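Local coordinates for protein probable AP endonuclease (African swine fever virus, PDB 6KI3) that probably cleaves the DNA backbone on the 5' side of abasic sites in repair, using three zinc ions, and probably also trims mismatched 3' ends as an exonuclease, at residues N28-Y33 / V67-M72; N32-G37 / V74-W79; H252-S257 / F293-S298. All coordinates share one frame; numbering follows the deposited sequence.

Overall arrangement
Helices 25-39 and 63-76 meet in contact 1 and again, about 8 Å on between centres, in contact 2, around the C-terminal end of helix 63-76; the two share N32 and Y33 and touch through I30 CG2 and L78 CD1, 3.8 Å apart. Both are partly buried. Contact 3, with its centre 30 Å from contact 1 and 24 Å from contact 2, lies at the surface, where a loop meets the C-terminal helix 282-300. Apolar packing, a methionine included, carries contact 1, contact 2 adds a CH-pi contact to a histidine, and contact 3 rests on few carbons with serine hydroxyls bonded within each segment. All three lie away from the zinc sites.

Contact 1. Residues N28-Y33 / V67-M72; sequences NSIANY and VELLKM
I30 points from helix 25-39 toward helix 63-76 and meets two of its side chains, L69 and M72, while the next residue, A31, takes the end of the methionine. M72 is the side chain to follow. Its CB leaves the helix toward 28-33, and with chi1 at 171° CG stands opposite the backbone N; there CG lies 4.0 Å from I30 CG2. The isoleucine and methionine run antiparallel, alongside one another, and the CG2 branch meets the methionine low on its stem. Beyond CG the chain bends at chi2 and again at chi3 (64°), passing through SD and turning its end toward A31. CE thereby comes to rest 3.7 Å from A31 CB, with A31 CA close behind at 4.0 Å.

The other branch of I30 works deeper. CG1 extends its CD1 to 3.6 Å from L69 CD1, and the two side chains are set nearly perpendicular, methyl against methyl. L69 does not start out aimed at the partner helix; its CD1 branch makes the approach. Nothing polar passes between the segments. On the outer side of helix 63-76, K71 NZ instead makes a salt bridge within its own helix to E68 OE2, at 3.0 Å and on the syn side of the carboxylate.

The segment axes come no closer than 10.5 Å and run at 27° to each other, pointing roughly the same way, as neighbouring outer helices of a TIM barrel do. T27, a turn earlier on helix 25-39, extends the interface by touching E68, L69 and M72. Inward, I30 also packs on V49 of strand 46-49 and on L78, which ties the helix pair to the barrel wall beneath.

Contact 2. Residues N32-G37 / V74-W79; sequences NYVAFG and VKHNLW
V34 sets its two methyls by a chi1 of 163°: CG1 stands opposite the backbone N and CG2 opposite the carbonyl carbon, giving each branch a different target. H76 and L78 each place CG opposite the carbonyl carbon, beside the backbone N, and both point toward helix 25-39. V34 CG1 sits over one face of the imidazole, 4.0 Å from the H76 ring centroid and 24° off the ring normal, a CH-pi contact. It is displaced toward the rim, with H76 CE1 the nearest ring atom to V34 CG1 at 3.8 Å. The second methyl, V34 CG2, packs against L78 CD1 at 3.8 Å, the two side chains lying alongside with opposed directions. The histidine is exposed, the leucine buried.

The Schellman motif closing helix 63-76 lies between H76 and L78 and is consistent with both facing V34. N77, with positive phi (57°), is its C-prime residue, and L78 N bonds back to I73 O. From there the chain enters strand 79-83, W79 pairing with K45 and A47: the alpha-to-beta connection of a beta-alpha-beta crossover (strand 46-49, helix 63-76, strand 79-83), as in the TIM barrel.

Contact 3. Residues H252-S257 / F293-S298; sequences HKIKQS and FTTLKS
I254 bridges to helix 282-300 through a single methyl, CD1, which lies 3.9 Å from T295 CG2. With chi1 at 55°, I254 CG1 is wedged between the backbone N and the carbonyl carbon, while chi2 is extended (-176°) and thrusts CD1 out toward the helix. On the other side, T295 turns CG2 opposite its backbone N and presents that methyl to the isoleucine, the side chains meeting at a slant. Its hydroxyl is swung elsewhere: OG1 bonds to A291 O, one turn back along its own helix. S298, a turn further on, adds only the edge of the contact, with CB 4.5 Å from I254 CD1.

The serine hydroxyls are likewise held at home. S298 OG donates to T294 O at 2.7 Å; the same oxygen takes the helix bond from S298 N, the two donors arriving from opposite faces of the carbonyl plane. In the loop, S257 OG donates to I254 O at 2.6 Å, tilted 31° from the carbonyl plane, and caps the start of helix 258-269 through a weak bond with Y260 N.

I254 also touches F242 and L299, which broadens its apolar surroundings. With these hydroxyls bonded inside their own segment or close by in sequence, loop and C-terminal helix meet through carbons alone, and a contact made by one methyl fixes no bond direction between them.

Contact 1. Residues N28-Y33 / V67-M72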
loop_
_atom_site.group_PDB
_atom_site.type_symbol
_atom_site.label_atom_id
_atom_site.label_comp_id
_atom_site.label_asym_id
_atom_site.label_seq_id
_atom_site.Cartn_x
_atom_site.Cartn_y
_atom_site.Cartn_z
ATOM N N ASN A 28 -4.582 16.347 11.477
ATOM C CA ASN A 28 -3.468 16.922 12.227
ATOM C C ASN A 28 -2.196 16.107 12.034
ATOM O O ASN A 28 -1.107 16.670 11.867
ATOM C CB ASN A 28 -3.828 17.012 13.711
ATOM C CG ASN A 28 -2.631 17.331 14.588
ATOM O OD1 ASN A 28 -2.006 16.432 15.152
ATOM N ND2 ASN A 28 -2.310 18.613 14.712
ATOM N N SER A 29 -2.314 14.777 12.052
ATOM C CA SER A 29 -1.148 13.927 11.842
ATOM C C SER A 29 -0.581 14.107 10.439
ATOM O O SER A 29 0.640 14.173 10.257
ATOM C CB SER A 29 -1.515 12.463 12.088
ATOM O OG SER A 29 -2.510 12.029 11.176
ATOM N N ILE A 30 -1.456 14.191 9.434
ATOM C CA ILE A 30 -1.001 14.408 8.066
ATOM C C ILE A 30 -0.345 15.778 7.932
ATOM O O ILE A 30 0.635 15.944 7.195
ATOM C CB ILE A 30 -2.176 14.232 7.086
ATOM C CG1 ILE A 30 -2.584 12.759 7.020
ATOM C CG2 ILE A 30 -1.823 14.755 5.700
ATOM C CD1 ILE A 30 -3.775 12.494 6.137
ATOM N N ALA A 31 -0.863 16.775 8.652
ATOM C CA ALA A 31 -0.249 18.100 8.637
ATOM C C ALA A 31 1.186 18.043 9.146
ATOM O O ALA A 31 2.098 18.612 8.535
ATOM C CB ALA A 31 -1.081 19.074 9.471
ATOM N N ASN A 32 1.407 17.356 10.269
ATOM C CA ASN A 32 2.764 17.197 10.779
ATOM C C ASN A 32 3.606 16.346 9.838
ATOM O O ASN A 32 4.808 16.589 9.674
ATOM C CB ASN A 32 2.729 16.581 12.177
ATOM C CG ASN A 32 1.942 17.420 13.163
ATOM O OD1 ASN A 32 1.757 18.620 12.963
ATOM N ND2 ASN A 32 1.471 16.792 14.233
ATOM N N TYR A 33 2.988 15.346 9.204
ATOM C CA TYR A 33 3.705 14.492 8.263
ATOM C C TYR A 33 4.095 15.251 7.001
ATOM O O TYR A 33 5.137 14.959 6.401
ATOM C CB TYR A 33 2.843 13.270 7.937
ATOM C CG TYR A 33 3.123 12.597 6.612
ATOM C CD1 TYR A 33 4.101 11.618 6.499
ATOM C CD2 TYR A 33 2.380 12.915 5.482
ATOM C CE1 TYR A 33 4.345 10.989 5.291
ATOM C CE2 TYR A 33 2.619 12.297 4.273
ATOM C CZ TYR A 33 3.599 11.335 4.183
ATOM O OH TYR A 33 3.833 10.720 2.976
ATOM N N VAL A 67 -14.106 16.679 7.376
ATOM C CA VAL A 67 -14.171 17.940 6.644
ATOM C C VAL A 67 -12.776 18.525 6.458
ATOM O O VAL A 67 -12.427 19.001 5.371
ATOM C CB VAL A 67 -15.110 18.925 7.363
ATOM C CG1 VAL A 67 -15.125 20.268 6.647
ATOM C CG2 VAL A 67 -16.513 18.347 7.451
ATOM N N GLU A 68 -11.955 18.498 7.511
ATOM C CA GLU A 68 -10.605 19.042 7.403
ATOM C C GLU A 68 -9.718 18.183 6.511
ATOM O O GLU A 68 -8.838 18.714 5.824
ATOM C CB GLU A 68 -9.985 19.186 8.793
ATOM C CG GLU A 68 -10.695 20.191 9.688
ATOM C CD GLU A 68 -10.697 21.593 9.104
ATOM O OE1 GLU A 68 -9.600 22.155 8.897
ATOM O OE2 GLU A 68 -11.794 22.129 8.847
ATOM N N LEU A 69 -9.931 16.864 6.503
ATOM C CA LEU A 69 -9.097 15.990 5.684
ATOM C C LEU A 69 -9.285 16.278 4.200
ATOM O O LEU A 69 -8.319 16.253 3.429
ATOM C CB LEU A 69 -9.407 14.525 5.990
ATOM C CG LEU A 69 -8.611 13.485 5.203
ATOM C CD1 LEU A 69 -7.120 13.720 5.368
ATOM C CD2 LEU A 69 -8.988 12.081 5.649
ATOM N N LEU A 70 -10.523 16.557 3.782
ATOM C CA LEU A 70 -10.768 16.894 2.384
ATOM C C LEU A 70 -10.071 18.193 2.000
ATOM O O LEU A 70 -9.468 18.287 0.924
ATOM C CB LEU A 70 -12.270 16.997 2.123
ATOM C CG LEU A 70 -12.667 17.366 0.693
ATOM C CD1 LEU A 70 -12.293 16.247 -0.265
ATOM C CD2 LEU A 70 -14.153 17.678 0.612
ATOM N N LYS A 71 -10.145 19.206 2.867
ATOM C CA LYS A 71 -9.450 20.461 2.601
ATOM C C LYS A 71 -7.941 20.254 2.562
ATOM O O LYS A 71 -7.252 20.815 1.702
ATOM C CB LYS A 71 -9.822 21.498 3.660
ATOM C CG LYS A 71 -11.281 21.924 3.629
ATOM C CD LYS A 71 -11.708 22.520 4.963
ATOM C CE LYS A 71 -10.799 23.663 5.379
ATOM N NZ LYS A 71 -11.144 24.174 6.735
ATOM N N MET A 72 -7.412 19.450 3.488
ATOM C CA MET A 72 -5.980 19.169 3.504
ATOM C C MET A 72 -5.541 18.457 2.231
ATOM O O MET A 72 -4.499 18.787 1.653
ATOM C CB MET A 72 -5.629 18.329 4.731
ATOM C CG MET A 72 -4.205 17.800 4.742
ATOM S SD MET A 72 -2.987 19.089 5.053
ATOM C CE MET A 72 -3.442 19.581 6.711
#

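Contact 2. Residues N32-G37 / V74-W79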
loop_
_atom_site.group_PDB
_atom_site.type_symbol
_atom_site.label_atom_id
_atom_site.label_comp_id
_atom_site.label_asym_id
_atom_site.label_seq_id
_atom_site.Cartn_x
_atom_site.Cartn_y
_atom_site.Cartn_z
ATOM N N ASN A 32 1.407 17.356 10.269
ATOM C CA ASN A 32 2.764 17.197 10.779
ATOM C C ASN A 32 3.606 16.346 9.838
ATOM O O ASN A 32 4.808 16.589 9.674
ATOM C CB ASN A 32 2.729 16.581 12.177
ATOM C CG ASN A 32 1.942 17.420 13.163
ATOM O OD1 ASN A 32 1.757 18.620 12.963
ATOM N ND2 ASN A 32 1.471 16.792 14.233
ATOM N N TYR A 33 2.988 15.346 9.204
ATOM C CA TYR A 33 3.705 14.492 8.263
ATOM C C TYR A 33 4.095 15.251 7.001
ATOM O O TYR A 33 5.137 14.959 6.401
ATOM C CB TYR A 33 2.843 13.270 7.937
ATOM C CG TYR A 33 3.123 12.597 6.612
ATOM C CD1 TYR A 33 4.101 11.618 6.499
ATOM C CD2 TYR A 33 2.380 12.915 5.482
ATOM C CE1 TYR A 33 4.345 10.989 5.291
ATOM C CE2 TYR A 33 2.619 12.297 4.273
ATOM C CZ TYR A 33 3.599 11.335 4.183
ATOM O OH TYR A 33 3.833 10.720 2.976
ATOM N N VAL A 34 3.284 16.227 6.587
ATOM C CA VAL A 34 3.654 17.064 5.449
ATOM C C VAL A 34 4.755 18.040 5.844
ATOM O O VAL A 34 5.670 18.318 5.059
ATOM C CB VAL A 34 2.411 17.787 4.897
ATOM C CG1 VAL A 34 2.813 18.954 4.007
ATOM C CG2 VAL A 34 1.538 16.810 4.127
ATOM N N ALA A 35 4.692 18.570 7.069
ATOM C CA ALA A 35 5.758 19.439 7.555
ATOM C C ALA A 35 7.089 18.699 7.605
ATOM O O ALA A 35 8.127 19.243 7.212
ATOM C CB ALA A 35 5.398 19.990 8.934
ATOM N N PHE A 36 7.073 17.451 8.083
ATOM C CA PHE A 36 8.287 16.644 8.102
ATOM C C PHE A 36 8.852 16.448 6.701
ATOM O O PHE A 36 10.073 16.349 6.532
ATOM C CB PHE A 36 7.999 15.295 8.762
ATOM C CG PHE A 36 9.140 14.320 8.686
ATOM C CD1 PHE A 36 10.206 14.410 9.564
ATOM C CD2 PHE A 36 9.136 13.305 7.744
ATOM C CE1 PHE A 36 11.253 13.511 9.496
ATOM C CE2 PHE A 36 10.179 12.403 7.673
ATOM C CZ PHE A 36 11.236 12.506 8.551
ATOM N N GLY A 37 7.987 16.398 5.687
ATOM C CA GLY A 37 8.470 16.234 4.325
ATOM C C GLY A 37 9.192 17.461 3.804
ATOM O O GLY A 37 10.184 17.346 3.080
ATOM N N VAL A 74 -6.953 18.505 -0.754
ATOM C CA VAL A 74 -7.022 19.394 -1.910
ATOM C C VAL A 74 -5.913 20.439 -1.856
ATOM O O VAL A 74 -5.259 20.721 -2.868
ATOM C CB VAL A 74 -8.413 20.047 -1.997
ATOM C CG1 VAL A 74 -8.442 21.093 -3.100
ATOM C CG2 VAL A 74 -9.480 18.991 -2.235
ATOM N N LYS A 75 -5.676 21.020 -0.675
ATOM C CA LYS A 75 -4.708 22.108 -0.551
ATOM C C LYS A 75 -3.321 21.678 -1.014
ATOM O O LYS A 75 -2.684 22.361 -1.823
ATOM C CB LYS A 75 -4.661 22.600 0.896
ATOM C CG LYS A 75 -3.522 23.562 1.191
ATOM C CD LYS A 75 -3.421 23.852 2.681
ATOM C CE LYS A 75 -2.287 24.816 2.982
ATOM N N HIS A 76 -2.838 20.546 -0.512
ATOM C CA HIS A 76 -1.522 20.041 -0.874
ATOM C C HIS A 76 -1.559 19.076 -2.051
ATOM O O HIS A 76 -0.496 18.620 -2.487
ATOM C CB HIS A 76 -0.870 19.358 0.331
ATOM C CG HIS A 76 -0.534 20.297 1.446
ATOM N ND1 HIS A 76 0.661 20.978 1.511
ATOM C CD2 HIS A 76 -1.240 20.671 2.540
ATOM C CE1 HIS A 76 0.680 21.729 2.597
ATOM N NE2 HIS A 76 -0.462 21.562 3.239
ATOM N N ASN A 77 -2.746 18.763 -2.573
ATOM C CA ASN A 77 -2.898 17.847 -3.703
ATOM C C ASN A 77 -2.261 16.491 -3.393
ATOM O O ASN A 77 -1.417 15.985 -4.136
ATOM C CB ASN A 77 -2.315 18.454 -4.980
ATOM C CG ASN A 77 -2.665 17.657 -6.212
ATOM O OD1 ASN A 77 -3.768 17.124 -6.332
ATOM N ND2 ASN A 77 -1.714 17.540 -7.123
ATOM N N LEU A 78 -2.672 15.904 -2.273
ATOM C CA LEU A 78 -2.112 14.644 -1.810
ATOM C C LEU A 78 -2.896 13.466 -2.368
ATOM O O LEU A 78 -4.128 13.497 -2.431
ATOM C CB LEU A 78 -2.113 14.584 -0.281
ATOM C CG LEU A 78 -0.952 15.262 0.445
ATOM C CD1 LEU A 78 -1.194 15.268 1.945
ATOM C CD2 LEU A 78 0.354 14.559 0.117
ATOM N N TRP A 79 -2.173 12.425 -2.776
ATOM C CA TRP A 79 -2.788 11.159 -3.165
ATOM C C TRP A 79 -2.813 10.275 -1.926
ATOM O O TRP A 79 -1.822 9.625 -1.591
ATOM C CB TRP A 79 -2.022 10.504 -4.307
ATOM C CG TRP A 79 -2.769 9.381 -4.963
ATOM C CD1 TRP A 79 -3.531 9.455 -6.092
ATOM C CD2 TRP A 79 -2.833 8.016 -4.527
ATOM N NE1 TRP A 79 -4.062 8.224 -6.388
ATOM C CE2 TRP A 79 -3.649 7.322 -5.443
ATOM C CE3 TRP A 79 -2.277 7.312 -3.454
ATOM C CZ2 TRP A 79 -3.925 5.963 -5.316
ATOM C CZ3 TRP A 79 -2.552 5.962 -3.331
ATOM C CH2 TRP A 79 -3.368 5.302 -4.256
#

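Contact 3. Residues H252-S257 / F293-S298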
loop_
_atom_site.group_PDB
_atom_site.type_symbol
_atom_site.label_atom_id
_atom_site.label_comp_id
_atom_site.label_asym_id
_atom_site.label_seq_id
_atom_site.Cartn_x
_atom_site.Cartn_y
_atom_site.Cartn_z
ATOM N N HIS A 252 25.802 -0.245 -1.014
ATOM C CA HIS A 252 26.950 0.390 -1.654
ATOM C C HIS A 252 26.615 0.833 -3.072
ATOM O O HIS A 252 26.976 1.940 -3.485
ATOM C CB HIS A 252 28.141 -0.568 -1.661
ATOM C CG HIS A 252 28.368 -1.261 -0.354
ATOM N ND1 HIS A 252 28.713 -2.593 -0.268
ATOM C CD2 HIS A 252 28.300 -0.808 0.921
ATOM C CE1 HIS A 252 28.846 -2.931 1.002
ATOM N NE2 HIS A 252 28.602 -1.865 1.744
ATOM N N LYS A 253 25.928 -0.017 -3.830
ATOM C CA LYS A 253 25.544 0.261 -5.213
ATOM C C LYS A 253 24.027 0.124 -5.302
ATOM O O LYS A 253 23.505 -0.944 -5.632
ATOM C CB LYS A 253 26.257 -0.681 -6.178
ATOM N N ILE A 254 23.321 1.217 -5.007
ATOM C CA ILE A 254 21.865 1.164 -4.905
ATOM C C ILE A 254 21.177 1.075 -6.261
ATOM O O ILE A 254 19.997 0.706 -6.320
ATOM C CB ILE A 254 21.343 2.383 -4.126
ATOM C CG1 ILE A 254 21.830 3.680 -4.775
ATOM C CG2 ILE A 254 21.788 2.315 -2.673
ATOM C CD1 ILE A 254 21.436 4.930 -4.015
ATOM N N LYS A 255 21.870 1.393 -7.352
ATOM C CA LYS A 255 21.270 1.338 -8.678
ATOM C C LYS A 255 21.389 -0.034 -9.331
ATOM O O LYS A 255 20.914 -0.210 -10.457
ATOM C CB LYS A 255 21.888 2.408 -9.585
ATOM C CG LYS A 255 21.526 3.827 -9.168
ATOM C CD LYS A 255 22.131 4.868 -10.094
ATOM C CE LYS A 255 21.546 4.777 -11.494
ATOM N NZ LYS A 255 21.884 5.974 -12.315
ATOM N N GLN A 256 22.010 -1.001 -8.658
ATOM C CA GLN A 256 21.958 -2.396 -9.072
ATOM C C GLN A 256 21.009 -3.218 -8.212
ATOM O O GLN A 256 20.867 -4.424 -8.444
ATOM C CB GLN A 256 23.356 -3.022 -9.043
ATOM C CG GLN A 256 24.231 -2.657 -10.233
ATOM C CD GLN A 256 25.014 -1.379 -10.014
ATOM O OE1 GLN A 256 25.973 -1.351 -9.244
ATOM N NE2 GLN A 256 24.607 -0.311 -10.690
ATOM N N SER A 257 20.362 -2.599 -7.230
ATOM C CA SER A 257 19.395 -3.296 -6.400
ATOM C C SER A 257 18.097 -3.527 -7.168
ATOM O O SER A 257 17.844 -2.925 -8.216
ATOM C CB SER A 257 19.103 -2.498 -5.129
ATOM O OG SER A 257 18.532 -1.237 -5.437
ATOM N N PHE A 293 14.222 8.344 2.362
ATOM C CA PHE A 293 13.749 9.290 1.357
ATOM C C PHE A 293 14.887 10.072 0.712
ATOM O O PHE A 293 14.758 10.503 -0.439
ATOM C CB PHE A 293 12.717 10.241 1.968
ATOM C CG PHE A 293 11.368 9.609 2.176
ATOM C CD1 PHE A 293 10.575 9.272 1.092
ATOM C CD2 PHE A 293 10.893 9.353 3.450
ATOM C CE1 PHE A 293 9.335 8.688 1.275
ATOM C CE2 PHE A 293 9.655 8.771 3.641
ATOM C CZ PHE A 293 8.875 8.438 2.552
ATOM N N THR A 294 16.001 10.267 1.422
ATOM C CA THR A 294 17.181 10.835 0.776
ATOM C C THR A 294 17.777 9.852 -0.225
ATOM O O THR A 294 18.219 10.252 -1.308
ATOM C CB THR A 294 18.225 11.236 1.820
ATOM O OG1 THR A 294 18.420 10.160 2.747
ATOM C CG2 THR A 294 17.779 12.484 2.573
ATOM N N THR A 295 17.794 8.562 0.121
ATOM C CA THR A 295 18.214 7.545 -0.837
ATOM C C THR A 295 17.250 7.477 -2.016
ATOM O O THR A 295 17.673 7.327 -3.168
ATOM C CB THR A 295 18.319 6.183 -0.149
ATOM O OG1 THR A 295 19.268 6.260 0.922
ATOM C CG2 THR A 295 18.766 5.113 -1.137
ATOM N N LEU A 296 15.947 7.587 -1.744
ATOM C CA LEU A 296 14.973 7.664 -2.827
ATOM C C LEU A 296 15.210 8.896 -3.689
ATOM O O LEU A 296 15.138 8.823 -4.921
ATOM C CB LEU A 296 13.553 7.670 -2.260
ATOM C CG LEU A 296 12.903 6.307 -2.020
ATOM C CD1 LEU A 296 11.606 6.465 -1.245
ATOM C CD2 LEU A 296 12.653 5.600 -3.343
ATOM N N LYS A 297 15.504 10.037 -3.059
ATOM C CA LYS A 297 15.783 11.252 -3.817
ATOM C C LYS A 297 17.019 11.092 -4.694
ATOM O O LYS A 297 17.101 11.700 -5.768
ATOM C CB LYS A 297 15.948 12.436 -2.863
ATOM C CG LYS A 297 16.073 13.787 -3.552
ATOM C CD LYS A 297 16.043 14.923 -2.542
ATOM C CE LYS A 297 17.093 14.728 -1.458
ATOM N NZ LYS A 297 17.080 15.838 -0.465
ATOM N N SER A 298 17.984 10.279 -4.258
ATOM C CA SER A 298 19.151 10.000 -5.088
ATOM C C SER A 298 18.754 9.252 -6.353
ATOM O O SER A 298 19.198 9.588 -7.457
ATOM C CB SER A 298 20.179 9.196 -4.291
ATOM O OG SER A 298 20.310 9.697 -2.972
#